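PDB 4LUN: nonsense-mediated mRNA decay protein 2, which takes part in nonsense-mediated decay of mRNAs that carry premature stop codons, this chain being its N-terminal MIF4G domain. Local coordinates for residues 121-127 with 189-194; 137-141 with 199-203. All blocks are in the same frame, centred on the assembly; numbering follows the deposited sequence. Where two conformers were deposited one is given.

Interaction 1. Residues 121-127 with 189-194; sequences ENPSVDI and EILNYK
Glu189 O is gripped by two N-H groups, which reach it from opposite faces of its carbonyl plane. One is Asn122 ND2, at 2.9 Å, with the bond in the plane of its own amide. The other is Asn192 N, from the beta turn Ile190-Tyr193. The Asn122 amide also lies stacked on the Glu189 carboxylate, with the planes 11° apart. Glu189 OE2 takes the Asn122 backbone N at 3.0 Å with its anti lone pair. The Glu189 side chain bends at chi2 (82°), which brings the carboxylate back to Asn122. Glu121 OE2 lies 3.7 Å from Glu189 OE2, a pair of like charges; Glu121 OE1 is hydrogen-bonded to Phe171 N.

The Tyr193 ring is clamped on both faces. Pro123 CD sits over one, 3.8 Å from the centroid, in a CH-pi contact. Lys194 CG lies over the other. At the ring edge, Tyr193 OH donates to Val125 O at 2.6 Å. Lys194 NZ ends in a salt bridge with Asp126 OD1 (2.9 Å), which also accepts from Ile127 N. Arg136 of helix 130-152 touches both Pro123 and Tyr193. The loop before helix 130-152 thus joins the end of helix 182-190 and its following turn within the HEAT-repeat MIF4G fold.

Interaction 2. Residues 137-141 with 199-203; sequences ITRVK and FTTTI
Ile137 points from helix 130-152 into the start of helix 201-210 and crosses Phe199, Thr202 and Ile203 at about right angles. Its branches spread over several partners. CG1 meets Phe199 CB at 3.9 Å. CG2, anti to the backbone N, comes up to Thr202 OG1 at 3.7 Å. Ile137 CD1 meets Ile203 CD1 at 3.9 Å. Replacing Ile137 by an alanine would remove CG1, CG2 and CD1 and is likely to open a gap against Phe199 CB and Ile203 CD1.

One turn further on, Lys141 runs obliquely across Ile203 and Thr202. Its CG lies 3.9 Å from Ile203 CG1, and its CD packs on Thr202 O. The lysine thus contributes mostly its aliphatic stem. Val140 CG1 adds a looser touch on Ile203 CD1, at 4.2 Å. Ile190 of helix 182-190 packs on both Val140 and Ile203. The Phe199 ring turns away from the segment 137-141 and forms a cation-pi contact with Arg291.

Thr202 OG1 donates to Phe199 O at 3.0 Å, in the carbonyl plane. With chi1 at 76°, the hydroxyl lies where it can reach back to that oxygen. Phe199 O also accepts from Thr202 N. Helix 130-152 and segment 199-203 meet mainly by aliphatic van der Waals packing. Shape fit, rather than directed polar bonds between them, sets their relative position.

How the interactions relate
Interaction 1 is a surface contact between a loop and a helix end with its turn. Interaction 2 is a buried contact between helix 130-152 and the start of helix 201-210. Their centres are 11 Å apart. Interaction 1 pairs the loop before helix 130-152 with the end of helix 182-190; interaction 2 pairs helix 130-152 itself with the next helix, 201-210. The segments alternate along the chain, and the two contacts touch. Thr200 OG1 probably hydrogen-bonds to Leu191 O at 2.8 Å, and Ile190 CD1 packs on Val140 CG1 at 3.7 Å. The chemistry follows the location: directed polar bonds are prominent at the surface, undirected aliphatic packing in the interior.

Interaction 1. Residues 121-127 with 189-194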
loop_
_atom_site.group_PDB
_atom_site.type_symbol
_atom_site.label_atom_id
_atom_site.label_comp_id
_atom_site.label_asym_id
_atom_site.label_seq_id
_atom_site.Cartn_x
_atom_site.Cartn_y
_atom_site.Cartn_z
ATOM N N GLU A 121 8.963 5.193 -1.774
ATOM C CA GLU A 121 10.299 5.159 -2.366
ATOM C C GLU A 121 11.068 3.998 -1.729
ATOM O O GLU A 121 11.117 3.880 -0.501
ATOM C CB GLU A 121 11.012 6.495 -2.117
ATOM C CG GLU A 121 12.433 6.587 -2.712
ATOM C CD GLU A 121 12.455 6.903 -4.204
ATOM O OE1 GLU A 121 11.690 7.787 -4.639
ATOM O OE2 GLU A 121 13.252 6.281 -4.945
ATOM N N ASN A 122 11.645 3.134 -2.558
ATOM C CA ASN A 122 12.406 2.000 -2.038
ATOM C C ASN A 122 13.651 2.486 -1.319
ATOM O O ASN A 122 14.216 3.529 -1.673
ATOM C CB ASN A 122 12.829 1.056 -3.164
ATOM C CG ASN A 122 11.680 0.238 -3.728
ATOM O OD1 ASN A 122 10.622 0.099 -3.103
ATOM N ND2 ASN A 122 11.877 -0.281 -4.932
ATOM N N PRO A 123 14.102 1.723 -0.317
ATOM C CA PRO A 123 15.402 2.039 0.275
ATOM C C PRO A 123 16.460 1.984 -0.817
ATOM O O PRO A 123 16.301 1.246 -1.783
ATOM C CB PRO A 123 15.620 0.903 1.282
ATOM C CG PRO A 123 14.245 0.397 1.600
ATOM C CD PRO A 123 13.454 0.559 0.314
ATOM N N SER A 124 17.519 2.773 -0.659
ATOM C CA SER A 124 18.613 2.794 -1.615
ATOM C C SER A 124 19.832 2.096 -1.024
ATOM O O SER A 124 20.961 2.326 -1.457
ATOM C CB SER A 124 18.966 4.245 -1.979
ATOM O OG SER A 124 18.949 5.075 -0.824
ATOM N N VAL A 125 19.588 1.247 -0.027
ATOM C CA VAL A 125 20.625 0.408 0.564
ATOM C C VAL A 125 20.128 -1.025 0.584
ATOM O O VAL A 125 18.948 -1.279 0.344
ATOM C CB VAL A 125 20.934 0.829 2.008
ATOM C CG1 VAL A 125 21.627 2.194 2.042
ATOM C CG2 VAL A 125 19.642 0.864 2.828
ATOM N N ASP A 126 21.020 -1.956 0.897
ATOM C CA ASP A 126 20.672 -3.368 0.904
ATOM C C ASP A 126 20.020 -3.709 2.237
ATOM O O ASP A 126 20.082 -2.934 3.188
ATOM C CB ASP A 126 21.937 -4.210 0.719
ATOM C CG ASP A 126 21.655 -5.612 0.189
ATOM O OD1 ASP A 126 20.476 -6.005 0.054
ATOM O OD2 ASP A 126 22.635 -6.332 -0.094
ATOM N N ILE A 127 19.394 -4.878 2.291
ATOM C CA ILE A 127 18.811 -5.376 3.534
ATOM C C ILE A 127 19.921 -5.835 4.474
ATOM O O ILE A 127 20.766 -6.635 4.095
ATOM C CB ILE A 127 17.849 -6.540 3.235
ATOM C CG1 ILE A 127 16.608 -6.001 2.523
ATOM C CG2 ILE A 127 17.454 -7.280 4.510
ATOM C CD1 ILE A 127 15.690 -7.075 1.981
ATOM N N GLU A 189 7.145 -0.029 -8.189
ATOM C CA GLU A 189 8.282 0.315 -7.340
ATOM C C GLU A 189 8.417 -0.654 -6.157
ATOM O O GLU A 189 9.427 -1.325 -6.024
ATOM C CB GLU A 189 8.184 1.771 -6.849
ATOM C CG GLU A 189 9.201 2.166 -5.746
ATOM C CD GLU A 189 10.582 2.538 -6.285
ATOM O OE1 GLU A 189 10.836 2.312 -7.488
ATOM O OE2 GLU A 189 11.412 3.071 -5.501
ATOM N N ILE A 190 7.396 -0.729 -5.310
ATOM C CA ILE A 190 7.534 -1.453 -4.043
ATOM C C ILE A 190 7.636 -2.977 -4.197
ATOM O O ILE A 190 8.231 -3.648 -3.360
ATOM C CB ILE A 190 6.444 -1.045 -3.018
ATOM C CG1 ILE A 190 5.044 -1.490 -3.477
ATOM C CG2 ILE A 190 6.511 0.477 -2.751
ATOM C CD1 ILE A 190 3.931 -0.997 -2.534
ATOM N N LEU A 191 7.096 -3.528 -5.278
ATOM C CA LEU A 191 7.209 -4.960 -5.480
ATOM C C LEU A 191 8.620 -5.362 -5.885
ATOM O O LEU A 191 8.961 -6.548 -5.858
ATOM C CB LEU A 191 6.220 -5.436 -6.538
ATOM C CG LEU A 191 4.761 -5.345 -6.107
ATOM C CD1 LEU A 191 3.865 -5.810 -7.250
ATOM C CD2 LEU A 191 4.520 -6.193 -4.878
ATOM N N ASN A 192 9.434 -4.369 -6.239
ATOM C CA ASN A 192 10.741 -4.643 -6.832
ATOM C C ASN A 192 11.933 -4.216 -5.973
ATOM O O ASN A 192 13.001 -3.875 -6.486
ATOM C CB ASN A 192 10.827 -4.029 -8.233
ATOM C CG ASN A 192 10.021 -4.817 -9.261
ATOM O OD1 ASN A 192 10.434 -5.896 -9.690
ATOM N ND2 ASN A 192 8.864 -4.291 -9.648
ATOM N N TYR A 193 11.757 -4.241 -4.661
ATOM C CA TYR A 193 12.898 -4.057 -3.773
ATOM C C TYR A 193 13.326 -5.421 -3.245
ATOM O O TYR A 193 12.578 -6.065 -2.506
ATOM C CB TYR A 193 12.557 -3.133 -2.611
ATOM C CG TYR A 193 13.696 -2.978 -1.622
ATOM C CD1 TYR A 193 14.857 -2.285 -1.966
ATOM C CD2 TYR A 193 13.609 -3.516 -0.349
ATOM C CE1 TYR A 193 15.905 -2.144 -1.056
ATOM C CE2 TYR A 193 14.649 -3.386 0.561
ATOM C CZ TYR A 193 15.794 -2.696 0.203
ATOM O OH TYR A 193 16.825 -2.566 1.131
ATOM N N LYS A 194 14.514 -5.868 -3.651
ATOM C CA LYS A 194 15.055 -7.163 -3.218
ATOM C C LYS A 194 14.066 -8.300 -3.472
ATOM O O LYS A 194 13.848 -9.138 -2.603
ATOM C CB LYS A 194 15.459 -7.128 -1.739
ATOM C CG LYS A 194 16.527 -6.093 -1.412
ATOM C CD LYS A 194 17.869 -6.493 -1.999
ATOM C CE LYS A 194 18.253 -7.891 -1.571
ATOM N NZ LYS A 194 19.706 -8.150 -1.775
#

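Interaction 2. Residues 137-141 with 199-203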
loop_
_atom_site.group_PDB
_atom_site.type_symbol
_atom_site.label_atom_id
_atom_site.label_comp_id
_atom_site.label_asym_id
_atom_site.label_seq_id
_atom_site.Cartn_x
_atom_site.Cartn_y
_atom_site.Cartn_z
ATOM N N ILE A 137 8.264 -3.931 5.538
ATOM C CA ILE A 137 7.248 -4.432 4.606
ATOM C C ILE A 137 5.862 -4.258 5.211
ATOM O O ILE A 137 4.919 -3.851 4.529
ATOM C CB ILE A 137 7.514 -5.930 4.277
ATOM C CG1 ILE A 137 8.756 -6.070 3.394
ATOM C CG2 ILE A 137 6.311 -6.571 3.583
ATOM C CD1 ILE A 137 8.545 -5.607 1.958
ATOM N N THR A 138 5.733 -4.582 6.489
ATOM C CA THR A 138 4.471 -4.350 7.200
ATOM C C THR A 138 4.044 -2.888 7.127
ATOM O O THR A 138 2.868 -2.579 6.901
ATOM C CB THR A 138 4.587 -4.793 8.673
ATOM O OG1 THR A 138 4.722 -6.217 8.713
ATOM C CG2 THR A 138 3.351 -4.377 9.468
ATOM N N ARG A 139 4.999 -1.979 7.280
ATOM C CA ARG A 139 4.686 -0.559 7.228
ATOM C C ARG A 139 4.229 -0.151 5.825
ATOM O O ARG A 139 3.232 0.552 5.669
ATOM C CB ARG A 139 5.893 0.270 7.662
ATOM C CG ARG A 139 5.627 1.754 7.599
ATOM C CD ARG A 139 6.556 2.550 8.491
ATOM N NE ARG A 139 6.060 3.914 8.651
ATOM C CZ ARG A 139 5.518 4.390 9.765
ATOM N NH1 ARG A 139 5.412 3.624 10.847
ATOM N NH2 ARG A 139 5.094 5.645 9.802
ATOM N N VAL A 140 4.956 -0.612 4.817
ATOM C CA VAL A 140 4.628 -0.310 3.416
ATOM C C VAL A 140 3.226 -0.783 3.065
ATOM O O VAL A 140 2.484 -0.071 2.380
ATOM C CB VAL A 140 5.652 -0.954 2.464
ATOM C CG1 VAL A 140 5.120 -0.959 1.013
ATOM C CG2 VAL A 140 6.950 -0.194 2.541
ATOM N N LYS A 141 2.863 -1.970 3.541
ATOM C CA LYS A 141 1.559 -2.548 3.239
ATOM C C LYS A 141 0.466 -1.710 3.863
ATOM O O LYS A 141 -0.574 -1.500 3.251
ATOM C CB LYS A 141 1.464 -4.006 3.730
ATOM C CG LYS A 141 2.368 -4.949 2.950
ATOM C CD LYS A 141 2.094 -6.420 3.265
ATOM C CE LYS A 141 2.098 -6.706 4.743
ATOM N NZ LYS A 141 2.151 -8.185 4.997
ATOM N N PHE A 199 10.118 -11.234 0.266
ATOM C CA PHE A 199 9.282 -10.420 1.149
ATOM C C PHE A 199 8.230 -9.593 0.391
ATOM O O PHE A 199 7.123 -9.344 0.905
ATOM C CB PHE A 199 10.144 -9.503 2.035
ATOM C CG PHE A 199 11.077 -10.244 2.959
ATOM C CD1 PHE A 199 10.588 -10.898 4.074
ATOM C CD2 PHE A 199 12.443 -10.267 2.722
ATOM C CE1 PHE A 199 11.442 -11.574 4.933
ATOM C CE2 PHE A 199 13.309 -10.950 3.585
ATOM C CZ PHE A 199 12.798 -11.604 4.682
ATOM N N THR A 200 8.544 -9.142 -0.822
ATOM C CA THR A 200 7.561 -8.305 -1.515
ATOM C C THR A 200 6.398 -9.111 -2.067
ATOM O O THR A 200 5.371 -8.533 -2.423
ATOM C CB THR A 200 8.155 -7.452 -2.652
ATOM O OG1 THR A 200 8.527 -8.295 -3.739
ATOM C CG2 THR A 200 9.360 -6.663 -2.155
ATOM N N THR A 201 6.539 -10.431 -2.149
ATOM C CA THR A 201 5.421 -11.247 -2.630
ATOM C C THR A 201 4.238 -11.097 -1.672
ATOM O O THR A 201 3.083 -11.216 -2.088
ATOM C CB THR A 201 5.771 -12.746 -2.809
ATOM O OG1 THR A 201 6.168 -13.300 -1.555
ATOM C CG2 THR A 201 6.873 -12.964 -3.845
ATOM N N THR A 202 4.511 -10.834 -0.398
ATOM C CA THR A 202 3.425 -10.630 0.560
ATOM C C THR A 202 2.700 -9.287 0.407
ATOM O O THR A 202 1.563 -9.132 0.861
ATOM C CB THR A 202 3.873 -10.847 2.022
ATOM O OG1 THR A 202 4.641 -9.719 2.474
ATOM C CG2 THR A 202 4.697 -12.122 2.134
ATOM N N ILE A 203 3.337 -8.305 -0.226
ATOM C CA ILE A 203 2.636 -7.061 -0.557
ATOM C C ILE A 203 1.593 -7.392 -1.628
ATOM O O ILE A 203 0.445 -6.927 -1.590
ATOM C CB ILE A 203 3.608 -5.999 -1.117
ATOM C CG1 ILE A 203 4.665 -5.611 -0.095
ATOM C CG2 ILE A 203 2.854 -4.747 -1.545
ATOM C CD1 ILE A 203 5.784 -4.763 -0.717
#